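Local coordinates for 3-oxoacyl-[acyl-carrier-protein] synthase 3 (Pseudomonas aeruginosa, PDB 2X3E), which probably catalyses the first condensation of fatty acid synthesis, joining an acetyl group from acetyl-CoA to two carbons from malonyl-ACP, at residues A[224-229]-A[306-311]; A[230-235]-A[314-319]; A[60-65]-A[96-101]; A[72-77]-A[131-136]; A[43-48]-A[153-158]. The protein carries 1 engineered substitution. One frame throughout, in Å; residues are numbered along the deposited sequence.

Interaction 1: A[224-229]-A[306-311]; sequences TQMSDS and VLTGFG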
# COMPACT_ATOMS: atom_id res chain seq x y z
N THR A 224 -20.61 2.05 15.47
CA THR A 224 -19.85 2.52 16.63
C THR A 224 -18.43 2.94 16.24
O THR A 224 -17.93 3.98 16.68
CB THR A 224 -19.78 1.41 17.71
OG1 THR A 224 -21.10 0.98 18.06
CG2 THR A 224 -19.10 1.90 18.96
N GLN A 225 -17.79 2.14 15.39
CA GLN A 225 -16.40 2.40 14.98
C GLN A 225 -16.27 3.76 14.31
O GLN A 225 -15.37 4.54 14.64
CB GLN A 225 -15.92 1.30 14.03
CG GLN A 225 -15.68 -0.05 14.70
CD GLN A 225 -14.27 -0.22 15.22
OE1 GLN A 225 -13.53 0.75 15.36
NE2 GLN A 225 -13.90 -1.45 15.53
N MET A 226 -17.16 4.05 13.37
CA MET A 226 -17.10 5.32 12.66
C MET A 226 -17.55 6.48 13.56
O MET A 226 -16.90 7.52 13.58
CB MET A 226 -17.87 5.27 11.34
CG MET A 226 -17.02 4.71 10.19
SD MET A 226 -17.81 4.83 8.58
CE MET A 226 -19.21 5.84 9.05
N SER A 227 -18.62 6.29 14.33
CA SER A 227 -19.12 7.33 15.25
C SER A 227 -18.06 7.73 16.27
O SER A 227 -17.81 8.92 16.51
CB SER A 227 -20.36 6.83 16.00
OG SER A 227 -21.38 6.47 15.10
N ASP A 228 -17.43 6.73 16.89
CA ASP A 228 -16.40 7.00 17.90
C ASP A 228 -15.17 7.67 17.27
O ASP A 228 -14.57 8.57 17.87
CB ASP A 228 -15.98 5.71 18.62
CG ASP A 228 -17.10 5.10 19.47
OD1 ASP A 228 -17.99 5.84 19.95
OD2 ASP A 228 -17.08 3.86 19.67
N SER A 229 -14.79 7.23 16.07
CA SER A 229 -13.64 7.81 15.36
C SER A 229 -13.89 9.28 15.03
O SER A 229 -13.00 10.13 15.22
CB SER A 229 -13.32 7.01 14.09
OG SER A 229 -12.19 7.56 13.42
N VAL A 306 -15.88 16.18 8.12
CA VAL A 306 -15.15 14.99 8.53
C VAL A 306 -15.43 13.85 7.55
O VAL A 306 -16.59 13.60 7.17
CB VAL A 306 -15.52 14.56 9.96
CG1 VAL A 306 -14.90 13.20 10.31
CG2 VAL A 306 -15.06 15.63 10.95
N LEU A 307 -14.36 13.20 7.11
CA LEU A 307 -14.43 12.00 6.32
C LEU A 307 -14.12 10.86 7.28
O LEU A 307 -13.20 10.97 8.09
CB LEU A 307 -13.40 12.02 5.19
CG LEU A 307 -13.29 13.31 4.38
CD1 LEU A 307 -12.21 13.17 3.30
CD2 LEU A 307 -14.62 13.67 3.75
N THR A 308 -14.86 9.77 7.18
CA THR A 308 -14.65 8.66 8.10
C THR A 308 -14.88 7.30 7.43
O THR A 308 -15.77 7.15 6.58
CB THR A 308 -15.54 8.81 9.35
OG1 THR A 308 -15.21 7.80 10.31
CG2 THR A 308 -17.01 8.73 8.99
N GLY A 309 -14.05 6.33 7.81
CA GLY A 309 -14.14 4.98 7.27
C GLY A 309 -13.98 3.90 8.32
O GLY A 309 -13.39 4.12 9.37
N PHE A 310 -14.54 2.73 8.02
CA PHE A 310 -14.32 1.51 8.80
C PHE A 310 -14.40 0.35 7.81
O PHE A 310 -15.23 0.38 6.91
CB PHE A 310 -15.38 1.34 9.90
CG PHE A 310 -15.50 -0.08 10.41
CD1 PHE A 310 -14.67 -0.55 11.41
CD2 PHE A 310 -16.43 -0.95 9.86
CE1 PHE A 310 -14.77 -1.86 11.87
CE2 PHE A 310 -16.54 -2.26 10.31
CZ PHE A 310 -15.70 -2.71 11.32
N GLY A 311 -13.55 -0.66 7.95
CA GLY A 311 -13.60 -1.80 7.05
C GLY A 311 -12.68 -2.95 7.42
O GLY A 311 -12.22 -3.06 8.56
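Gln-225 rests against the ring of Phe-310. Its CB is 3.4 Å from CD1 of Phe-310, an oblique approach to the ring. The chain bends at chi2 (-90°), which lays the amide along the CD1-CE1 side of the ring. The two planes are 26° apart, and NE2 bonds to OE1 of Gln-221. Met-226, in the conformer given, one of two, lies over the strand backbone. Its CG is 3.6 Å from OG1 of Thr-308, 3.7 Å from C of Gly-309 and 3.8 Å from CB of Phe-310. Its terminal methyl CE sits by CG2 of Thr-308. Ser-229 adds a looser touch, with CB 4.3 Å from OG1 of Thr-308. Its hydroxyl bonds instead to Asp-181 and Ser-318, and Ser-318 also holds OG1 of Thr-308. No hydrogen bond joins helix and strand directly. The backbone N of Phe-310 is buried here without a partner. The segment axes pass 7.7 Å apart and run roughly antiparallel, at 147°. The nearest atoms of Gly-309 and the side chain of His-250, a predicted active-site residue, are about 4 Å apart. Helix 215-237 packs on strand 304-311 of the C-terminal mixed sheet, as in the layered alpha/beta architecture of the thiolase-like superfamily.

Interaction 2: A[230-235]-A[314-319]; sequences VRRVLD and LTWGSV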
# COMPACT_ATOMS: atom_id res chain seq x y z
N VAL A 230 -15.10 9.58 14.55
CA VAL A 230 -15.50 10.97 14.30
C VAL A 230 -15.37 11.77 15.60
O VAL A 230 -14.77 12.84 15.61
CB VAL A 230 -16.94 11.08 13.75
CG1 VAL A 230 -17.37 12.54 13.64
CG2 VAL A 230 -17.04 10.39 12.39
N ARG A 231 -15.92 11.25 16.69
CA ARG A 231 -15.87 11.96 17.97
C ARG A 231 -14.44 12.30 18.38
O ARG A 231 -14.17 13.40 18.86
CB ARG A 231 -16.54 11.18 19.10
CG ARG A 231 -16.43 11.87 20.47
CD ARG A 231 -17.06 13.26 20.47
NE ARG A 231 -18.51 13.17 20.37
CZ ARG A 231 -19.34 14.20 20.18
NH1 ARG A 231 -18.88 15.43 20.04
NH2 ARG A 231 -20.65 13.97 20.13
N ARG A 232 -13.52 11.35 18.20
CA ARG A 232 -12.12 11.59 18.54
C ARG A 232 -11.50 12.73 17.74
O ARG A 232 -10.79 13.58 18.29
CB ARG A 232 -11.30 10.31 18.38
CG ARG A 232 -11.69 9.26 19.41
CD ARG A 232 -10.69 8.15 19.51
NE ARG A 232 -10.65 7.31 18.31
CZ ARG A 232 -11.50 6.31 18.04
NH1 ARG A 232 -12.51 6.02 18.86
NH2 ARG A 232 -11.35 5.61 16.93
N VAL A 233 -11.79 12.77 16.44
CA VAL A 233 -11.24 13.83 15.60
C VAL A 233 -11.94 15.19 15.88
O VAL A 233 -11.30 16.24 15.84
CB VAL A 233 -11.25 13.40 14.10
CG1 VAL A 233 -12.60 13.65 13.45
CG2 VAL A 233 -10.13 14.10 13.33
N LEU A 234 -13.24 15.16 16.22
CA LEU A 234 -13.96 16.38 16.65
C LEU A 234 -13.30 16.98 17.89
O LEU A 234 -13.00 18.18 17.94
CB LEU A 234 -15.44 16.08 16.93
CG LEU A 234 -16.34 15.74 15.74
CD1 LEU A 234 -17.76 15.46 16.22
CD2 LEU A 234 -16.33 16.87 14.73
N ASP A 235 -13.06 16.13 18.89
CA ASP A 235 -12.37 16.52 20.11
C ASP A 235 -10.97 17.06 19.83
O ASP A 235 -10.54 18.02 20.47
CB ASP A 235 -12.29 15.33 21.09
CG ASP A 235 -13.63 15.01 21.75
OD1 ASP A 235 -14.54 15.87 21.75
OD2 ASP A 235 -13.76 13.88 22.30
N LEU A 314 -9.38 -5.58 11.00
CA LEU A 314 -10.25 -4.43 10.77
C LEU A 314 -9.44 -3.13 10.76
O LEU A 314 -8.36 -3.07 11.35
CB LEU A 314 -11.31 -4.33 11.87
CG LEU A 314 -12.25 -5.53 12.02
CD1 LEU A 314 -13.22 -5.34 13.19
CD2 LEU A 314 -13.02 -5.78 10.73
N THR A 315 -9.98 -2.12 10.09
CA THR A 315 -9.39 -0.78 10.03
C THR A 315 -10.47 0.27 10.25
O THR A 315 -11.65 0.03 10.00
CB THR A 315 -8.76 -0.50 8.65
OG1 THR A 315 -9.70 -0.81 7.61
CG2 THR A 315 -7.49 -1.31 8.47
N TRP A 316 -10.05 1.45 10.70
CA TRP A 316 -10.93 2.60 10.79
C TRP A 316 -10.10 3.87 10.80
O TRP A 316 -8.87 3.84 11.03
CB TRP A 316 -11.78 2.54 12.06
CG TRP A 316 -10.95 2.60 13.30
CD1 TRP A 316 -10.41 3.71 13.88
CD2 TRP A 316 -10.52 1.48 14.09
NE1 TRP A 316 -9.68 3.35 14.99
CE2 TRP A 316 -9.73 1.99 15.14
CE3 TRP A 316 -10.73 0.10 14.00
CZ2 TRP A 316 -9.16 1.16 16.11
CZ3 TRP A 316 -10.15 -0.72 14.96
CH2 TRP A 316 -9.38 -0.19 16.00
N GLY A 317 -10.76 4.99 10.59
CA GLY A 317 -10.13 6.29 10.75
C GLY A 317 -10.99 7.43 10.27
O GLY A 317 -11.98 7.22 9.57
N SER A 318 -10.62 8.64 10.69
CA SER A 318 -11.30 9.84 10.23
C SER A 318 -10.30 10.97 10.03
O SER A 318 -9.19 10.94 10.56
CB SER A 318 -12.37 10.27 11.24
OG SER A 318 -13.23 9.20 11.58
N VAL A 319 -10.72 11.95 9.24
CA VAL A 319 -9.93 13.15 8.95
C VAL A 319 -10.85 14.36 8.97
O VAL A 319 -11.95 14.30 8.42
CB VAL A 319 -9.31 13.09 7.54
CG1 VAL A 319 -8.27 14.21 7.37
CG2 VAL A 319 -8.68 11.73 7.28
O HOH W 1 -8.03 5.10 16.58
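The guanidinium of Arg-232 and the indole of Trp-316 meet at a steep angle, with planes 75° apart. CD1 of Trp-316 lies in the guanidinium plane, at its edge. This is helix-on-sheet packing of the thiolase fold: helix 215-237 lies over strand 315-322, and the segment axes are 7.8 Å apart at 34°. NH2 of Arg-232 approaches the indole obliquely and comes 3.4 Å from NE1 of Trp-316. Both atoms are donors, so they do not bond to each other. A water lies in the plane of the indole, at its edge, and accepts from NE1 of Trp-316 at 2.9 Å. It also takes a weak bond from NH2 of Arg-232. The main partner of that NH2 is Asp-181, in a salt bridge that would offset the arginine's charge. The Trp-316 ring is raised toward the helix by a chi1 of 63°, with CG between the backbone N and carbonyl carbon. Further along, the small side chain of Ser-318 meets two valines. CG1 of Val-233 is 4.0 Å from CB of Ser-318, and CG2 of Val-230 is 4.1 Å from OG. That hydroxyl is held by Ser-229 and Thr-308, and it lies 3.5 Å from the backbone N of Val-230.

Interaction 3: A[60-65]-A[96-101]; sequences AASAAL and ARLGLV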
# COMPACT_ATOMS: atom_id res chain seq x y z
N ALA A 60 -10.77 8.83 -13.28
CA ALA A 60 -10.98 9.69 -12.11
C ALA A 60 -9.84 10.68 -11.91
O ALA A 60 -10.08 11.86 -11.60
CB ALA A 60 -11.18 8.86 -10.85
N ALA A 61 -8.62 10.20 -12.07
CA ALA A 61 -7.41 11.01 -11.88
C ALA A 61 -7.28 12.11 -12.93
O ALA A 61 -6.91 13.24 -12.60
CB ALA A 61 -6.17 10.12 -11.89
N SER A 62 -7.59 11.80 -14.19
CA SER A 62 -7.56 12.81 -15.25
C SER A 62 -8.55 13.93 -14.94
O SER A 62 -8.22 15.10 -15.09
CB SER A 62 -7.88 12.20 -16.62
OG SER A 62 -6.92 11.22 -17.00
N ALA A 63 -9.76 13.56 -14.51
CA ALA A 63 -10.78 14.54 -14.14
C ALA A 63 -10.34 15.37 -12.92
O ALA A 63 -10.58 16.58 -12.87
CB ALA A 63 -12.12 13.85 -13.85
N ALA A 64 -9.69 14.72 -11.97
CA ALA A 64 -9.19 15.40 -10.76
C ALA A 64 -8.11 16.43 -11.09
O ALA A 64 -8.08 17.49 -10.48
CB ALA A 64 -8.68 14.38 -9.75
N LEU A 65 -7.24 16.10 -12.05
CA LEU A 65 -6.18 17.02 -12.48
C LEU A 65 -6.77 18.25 -13.17
O LEU A 65 -6.29 19.37 -12.96
CB LEU A 65 -5.20 16.32 -13.42
CG LEU A 65 -4.27 15.28 -12.79
CD1 LEU A 65 -3.60 14.46 -13.87
CD2 LEU A 65 -3.24 15.94 -11.88
N ALA A 96 1.73 6.52 -15.32
CA ALA A 96 2.25 6.57 -16.68
C ALA A 96 1.18 6.96 -17.70
O ALA A 96 1.41 7.79 -18.58
CB ALA A 96 2.87 5.22 -17.07
N ARG A 97 -0.01 6.36 -17.56
CA ARG A 97 -1.12 6.63 -18.47
C ARG A 97 -1.73 8.03 -18.30
O ARG A 97 -2.47 8.49 -19.17
CB ARG A 97 -2.20 5.54 -18.35
CG ARG A 97 -1.76 4.21 -18.95
CD ARG A 97 -2.92 3.24 -19.13
NE ARG A 97 -3.92 3.73 -20.09
CZ ARG A 97 -4.84 2.98 -20.68
NH1 ARG A 97 -4.91 1.67 -20.46
NH2 ARG A 97 -5.70 3.55 -21.53
N LEU A 98 -1.43 8.69 -17.18
CA LEU A 98 -1.78 10.10 -16.97
C LEU A 98 -0.74 11.07 -17.53
O LEU A 98 -0.88 12.28 -17.37
CB LEU A 98 -1.94 10.39 -15.48
CG LEU A 98 -3.15 9.77 -14.80
CD1 LEU A 98 -2.99 9.88 -13.31
CD2 LEU A 98 -4.43 10.47 -15.27
N GLY A 99 0.31 10.53 -18.15
CA GLY A 99 1.44 11.33 -18.62
C GLY A 99 2.43 11.66 -17.52
O GLY A 99 3.24 12.57 -17.67
N LEU A 100 2.36 10.92 -16.40
CA LEU A 100 3.16 11.23 -15.21
C LEU A 100 4.22 10.16 -14.90
O LEU A 100 4.50 9.87 -13.74
CB LEU A 100 2.25 11.44 -14.00
CG LEU A 100 1.10 12.43 -14.18
CD1 LEU A 100 0.28 12.51 -12.92
CD2 LEU A 100 1.61 13.82 -14.59
N VAL A 101 4.81 9.60 -15.95
CA VAL A 101 5.99 8.75 -15.80
C VAL A 101 7.03 9.48 -14.96
O VAL A 101 7.22 10.68 -15.12
CB VAL A 101 6.61 8.41 -17.16
CG1 VAL A 101 7.03 9.68 -17.90
CG2 VAL A 101 7.81 7.49 -16.99
O HOH W 2 -4.91 10.16 -18.87
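Leu-98 is the bump of this contact. Its forked end pushes into a shallow hollow on helix 53-68, formed by Ala-61, Ser-62 and Leu-65. The small Ala-61 makes the floor. Its CB is 3.5 Å from CD1 of Leu-98, a tight fit for two methyl groups. The other branch, CD2, turns to the rim and lies 4.3 Å from CD1 of Leu-65. CD2 also faces OG of Ser-62, which bonds to O of Leu-58 in its own helix. That serine has two conformers, so the close approach is doubtful. In Leu-98, chi1 of -70° with chi2 of 167° points the fork at the helix. Leu-65 reaches between Leu-98 and Leu-100, loosely, with CD1 4.4 Å from CD1 of Leu-100. Leu-98 and Leu-100 both point to the helix, on either side of Gly-99 in the chain. Gly-99 has positive phi and closes helix 91-97 in a Schellman motif, its N bonded to O of Ala-96 at 3.0 Å. A water bridges the rim, donating to O of Arg-97 and hydrogen-bonded to OG of Ser-62; the second link again rests on one conformer. Around the contact, Leu-135 of strand 133-140 touches Ala-61, Leu-65 and Leu-98 from the sheet. Val-73 meets Leu-65 and Leu-100. Beyond Leu-98, Ala-96 and Val-101 pack on Gly-186 and Asp-185 of the second subunit.

Interaction 4: A[72-77]-A[131-136]; sequences RVDAVV and ADSALL
Val-77 and Leu-135 are joined by a backbone bond typical of parallel strands, N of Val-77 to O of Leu-135 at 2.9 Å. Leu-135 N bonds in turn to O of Ala-75, also at 2.9 Å. Toward the start of the strands the pairing frays. O of Ser-133 accepts from N of Asp-74 at 3.1 Å, with the donor above the carbonyl plane, and only weakly from N of Ala-75.

The main polar side-chain link is OD2 of Asp-74. It uses the anti lone pair to accept N of Asp-132 at 2.9 Å, nearly straight at 162°. It also lies 4.2 Å from OD2 of Asp-132, a like charge. OG of Ser-133 takes a weak bond from N of Asp-74.

Apolar contacts fall on two faces. On one, CG2 of Val-73 and CD1 of Leu-135 meet at 4.0 Å, beneath helix 53-68. On the other, covered by helix 114-127, CG1 of Val-77 lies 4.0 Å from CD1 of Leu-136.

These strands are neighbours in the five-stranded mixed sheet of the thiolase fold. Regular backbone bonds and buried methyls hold the inner part. Where the strands begin, N of Ser-133 is buried without a partner, and the Asp-74 carboxylate adds a side-chain bond to the bent backbone ones. Its proximity to Asp-132 is probably eased by Arg-4, the salt-bridge partner of Asp-132.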
# COMPACT_ATOMS: atom_id res chain seq x y z
N ARG A 72 0.61 18.32 -13.81
CA ARG A 72 1.58 17.41 -13.21
C ARG A 72 1.41 17.37 -11.70
O ARG A 72 1.06 18.38 -11.09
CB ARG A 72 3.01 17.85 -13.52
CG ARG A 72 3.54 17.30 -14.80
CD ARG A 72 4.93 17.85 -15.12
NE ARG A 72 5.17 17.71 -16.55
CZ ARG A 72 4.74 18.56 -17.48
NH1 ARG A 72 4.07 19.67 -17.14
NH2 ARG A 72 4.98 18.31 -18.76
N VAL A 73 1.66 16.20 -11.12
CA VAL A 73 1.84 16.05 -9.68
C VAL A 73 3.07 15.16 -9.43
O VAL A 73 3.52 14.46 -10.34
CB VAL A 73 0.58 15.45 -8.99
CG1 VAL A 73 -0.61 16.41 -9.13
CG2 VAL A 73 0.24 14.07 -9.55
N ASP A 74 3.61 15.20 -8.21
CA ASP A 74 4.85 14.47 -7.91
C ASP A 74 4.62 13.01 -7.58
O ASP A 74 5.54 12.19 -7.68
CB ASP A 74 5.59 15.13 -6.73
CG ASP A 74 6.18 16.48 -7.08
OD1 ASP A 74 6.70 16.64 -8.21
OD2 ASP A 74 6.14 17.39 -6.22
N ALA A 75 3.39 12.68 -7.17
CA ALA A 75 3.06 11.38 -6.62
C ALA A 75 1.67 10.92 -7.04
O ALA A 75 0.75 11.74 -7.16
CB ALA A 75 3.16 11.42 -5.09
N VAL A 76 1.53 9.62 -7.27
CA VAL A 76 0.24 9.00 -7.57
C VAL A 76 0.06 7.77 -6.70
O VAL A 76 0.79 6.79 -6.83
CB VAL A 76 0.13 8.58 -9.06
CG1 VAL A 76 -1.22 7.93 -9.32
CG2 VAL A 76 0.34 9.78 -9.98
N VAL A 77 -0.92 7.81 -5.80
CA VAL A 77 -1.18 6.71 -4.88
C VAL A 77 -2.60 6.19 -5.08
O VAL A 77 -3.54 6.97 -5.15
CB VAL A 77 -0.94 7.15 -3.42
CG1 VAL A 77 -1.40 6.07 -2.43
CG2 VAL A 77 0.53 7.48 -3.21
N ALA A 131 7.06 15.23 -1.49
CA ALA A 131 6.28 15.60 -2.66
C ALA A 131 5.67 16.97 -2.40
O ALA A 131 5.39 17.30 -1.25
CB ALA A 131 5.18 14.56 -2.91
N ASP A 132 5.47 17.76 -3.46
CA ASP A 132 4.81 19.06 -3.34
C ASP A 132 3.36 19.00 -3.83
O ASP A 132 2.59 19.93 -3.62
CB ASP A 132 5.57 20.13 -4.11
CG ASP A 132 6.99 20.35 -3.58
OD1 ASP A 132 7.23 20.14 -2.37
OD2 ASP A 132 7.85 20.75 -4.38
N SER A 133 3.00 17.90 -4.48
CA SER A 133 1.63 17.66 -4.94
C SER A 133 1.43 16.17 -5.18
O SER A 133 2.39 15.43 -5.40
CB SER A 133 1.35 18.43 -6.22
OG SER A 133 2.26 18.05 -7.24
N ALA A 134 0.18 15.73 -5.15
CA ALA A 134 -0.13 14.31 -5.26
C ALA A 134 -1.55 14.07 -5.71
O ALA A 134 -2.46 14.85 -5.40
CB ALA A 134 0.09 13.63 -3.93
N LEU A 135 -1.72 12.96 -6.42
CA LEU A 135 -3.02 12.37 -6.66
C LEU A 135 -3.22 11.22 -5.68
O LEU A 135 -2.33 10.38 -5.51
CB LEU A 135 -3.12 11.82 -8.09
CG LEU A 135 -3.60 12.79 -9.17
CD1 LEU A 135 -3.19 12.32 -10.56
CD2 LEU A 135 -5.13 12.95 -9.09
N LEU A 136 -4.38 11.20 -5.03
CA LEU A 136 -4.84 10.02 -4.29
C LEU A 136 -6.11 9.54 -4.96
O LEU A 136 -7.07 10.30 -5.11
CB LEU A 136 -5.13 10.36 -2.83
CG LEU A 136 -5.82 9.25 -2.03
CD1 LEU A 136 -4.90 8.04 -1.92
CD2 LEU A 136 -6.23 9.77 -0.65
O HOH W 3 4.20 19.47 -7.59

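Interaction 5: A[43-48]-A[153-158]; sequences RQRHIA and TRALFG
Strand 44-46, half of a small two-stranded sheet, meets the last part of helix 151-156 and the chain leaving it toward strand 160-169. The link is made by the buried Arg-45. Its NH1 donates to O of Ala-155 at 2.7 Å, with an N-H...O angle of 167°. The oxygen lies at the edge of the guanidinium, 6° from its plane. NE of Arg-45 adds a weak, bent bond to the same oxygen at 3.4 Å. One carbonyl near the helix end thus takes one good and one weak bond from the same guanidinium, and a positive group there would suit the helix dipole. The side chain gets there by folding: chi1 is 57°, and further bends follow at chi2 and chi3. This curls the stem over the backbone beyond the helix. CG of Arg-45 lies 3.5 Å from O of Phe-157, and CB lies 3.8 Å from CA of Gly-158. Glycine has no side chain, and here the two backbones come close, with CA atoms of Arg-45 and Gly-158 4.7 Å apart. O of His-46 is 3.8 Å from C of Gly-158. The far nitrogen, NH2 of Arg-45, bonds to O of Leu-20 and OD1 of Asn-22, which ties in strand 19-21 and helix 22-28. CB of Phe-157 points away from strand 44-46, and the side chain touches Asn-280, a predicted active-site residue. Ile-36 of helix 33-40 touches both Arg-45 and Ala-155.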
# COMPACT_ATOMS: atom_id res chain seq x y z
N ARG A 43 -30.26 0.74 -4.80
CA ARG A 43 -31.14 0.51 -5.94
C ARG A 43 -30.36 0.24 -7.23
O ARG A 43 -30.86 -0.44 -8.12
CB ARG A 43 -32.10 1.68 -6.12
CG ARG A 43 -33.03 1.87 -4.92
CD ARG A 43 -34.45 2.27 -5.32
NE ARG A 43 -35.36 2.24 -4.17
CZ ARG A 43 -36.68 2.43 -4.23
NH1 ARG A 43 -37.29 2.67 -5.39
NH2 ARG A 43 -37.40 2.37 -3.12
N GLN A 44 -29.14 0.76 -7.33
CA GLN A 44 -28.27 0.37 -8.44
C GLN A 44 -26.79 0.41 -8.09
O GLN A 44 -26.36 1.05 -7.12
CB GLN A 44 -28.56 1.19 -9.70
CG GLN A 44 -28.51 2.70 -9.54
CD GLN A 44 -28.34 3.43 -10.88
OE1 GLN A 44 -29.11 3.24 -11.82
NE2 GLN A 44 -27.32 4.28 -10.96
N ARG A 45 -26.02 -0.30 -8.90
CA ARG A 45 -24.58 -0.38 -8.71
C ARG A 45 -23.90 -0.50 -10.08
O ARG A 45 -24.41 -1.17 -10.98
CB ARG A 45 -24.19 -1.49 -7.71
CG ARG A 45 -24.62 -2.94 -8.00
CD ARG A 45 -26.13 -3.20 -8.01
NE ARG A 45 -26.79 -3.36 -6.71
CZ ARG A 45 -28.11 -3.43 -6.55
NH1 ARG A 45 -28.63 -3.58 -5.34
NH2 ARG A 45 -28.93 -3.36 -7.60
N HIS A 46 -22.79 0.21 -10.23
CA HIS A 46 -22.06 0.25 -11.49
C HIS A 46 -21.07 -0.90 -11.53
O HIS A 46 -20.41 -1.21 -10.52
CB HIS A 46 -21.38 1.60 -11.68
CG HIS A 46 -22.35 2.73 -11.87
ND1 HIS A 46 -22.58 3.32 -13.09
CD2 HIS A 46 -23.15 3.38 -10.98
CE1 HIS A 46 -23.49 4.27 -12.96
NE2 HIS A 46 -23.85 4.32 -11.69
N ILE A 47 -20.97 -1.55 -12.69
CA ILE A 47 -20.23 -2.80 -12.84
C ILE A 47 -19.11 -2.63 -13.86
O ILE A 47 -19.35 -2.30 -15.02
CB ILE A 47 -21.19 -3.95 -13.27
CG1 ILE A 47 -22.32 -4.14 -12.24
CG2 ILE A 47 -20.43 -5.26 -13.44
CD1 ILE A 47 -21.84 -4.58 -10.85
N ALA A 48 -17.87 -2.86 -13.41
CA ALA A 48 -16.69 -2.58 -14.23
C ALA A 48 -16.60 -3.45 -15.48
O ALA A 48 -16.13 -2.98 -16.52
CB ALA A 48 -15.43 -2.72 -13.39
N THR A 153 -24.14 -9.83 -0.91
CA THR A 153 -23.01 -9.00 -1.33
C THR A 153 -23.23 -8.35 -2.70
O THR A 153 -22.87 -7.20 -2.90
CB THR A 153 -21.66 -9.77 -1.35
OG1 THR A 153 -21.78 -10.94 -2.17
CG2 THR A 153 -21.24 -10.16 0.06
N ARG A 154 -23.84 -9.09 -3.63
CA ARG A 154 -24.14 -8.53 -4.95
C ARG A 154 -25.17 -7.40 -4.89
O ARG A 154 -25.14 -6.49 -5.71
CB ARG A 154 -24.57 -9.63 -5.91
CG ARG A 154 -23.43 -10.58 -6.26
CD ARG A 154 -23.78 -11.47 -7.41
NE ARG A 154 -23.99 -10.69 -8.63
CZ ARG A 154 -24.65 -11.12 -9.70
NH1 ARG A 154 -25.19 -12.33 -9.74
NH2 ARG A 154 -24.78 -10.32 -10.75
N ALA A 155 -26.07 -7.46 -3.91
CA ALA A 155 -27.04 -6.38 -3.69
C ALA A 155 -26.37 -5.10 -3.16
O ALA A 155 -26.87 -4.00 -3.39
CB ALA A 155 -28.14 -6.83 -2.74
N LEU A 156 -25.25 -5.24 -2.46
CA LEU A 156 -24.62 -4.12 -1.75
C LEU A 156 -23.50 -3.45 -2.54
O LEU A 156 -23.42 -2.22 -2.61
CB LEU A 156 -24.08 -4.62 -0.40
CG LEU A 156 -23.36 -3.63 0.52
CD1 LEU A 156 -24.27 -2.47 0.87
CD2 LEU A 156 -22.87 -4.34 1.78
N PHE A 157 -22.62 -4.26 -3.13
CA PHE A 157 -21.35 -3.76 -3.65
C PHE A 157 -21.39 -3.30 -5.11
O PHE A 157 -21.98 -3.94 -5.96
CB PHE A 157 -20.22 -4.78 -3.45
CG PHE A 157 -19.78 -4.91 -2.02
CD1 PHE A 157 -18.96 -3.96 -1.45
CD2 PHE A 157 -20.22 -5.97 -1.23
CE1 PHE A 157 -18.57 -4.05 -0.13
CE2 PHE A 157 -19.83 -6.07 0.09
CZ PHE A 157 -19.00 -5.11 0.64
N GLY A 158 -20.72 -2.18 -5.36
CA GLY A 158 -20.54 -1.65 -6.71
C GLY A 158 -19.10 -1.26 -6.94
O GLY A 158 -18.28 -1.36 -6.03

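How the interactions relate
Interactions 1 and 2 form one unit. Both use helix 215-237 and neighbouring strands of one sheet, and their centres are 5 Å apart. Ser-318 joins them: its OG lies 2.7 Å from OG of Ser-229 and 2.7 Å from OG1 of Thr-308. Interactions 3 and 4 form a second unit, with centres 10 Å apart; CD1 of Leu-98 is 3.7 Å from CD1 of Leu-135. Interaction 5 stands apart, its centre 22 Å or more from the others. The predicted active site relates interactions 1 and 5. Nearest atoms of Gly-309 and the side chain of Ala-112, an engineered residue at a predicted active-site position, are about 6 Å apart, as are the side chains of Phe-157 and His-250.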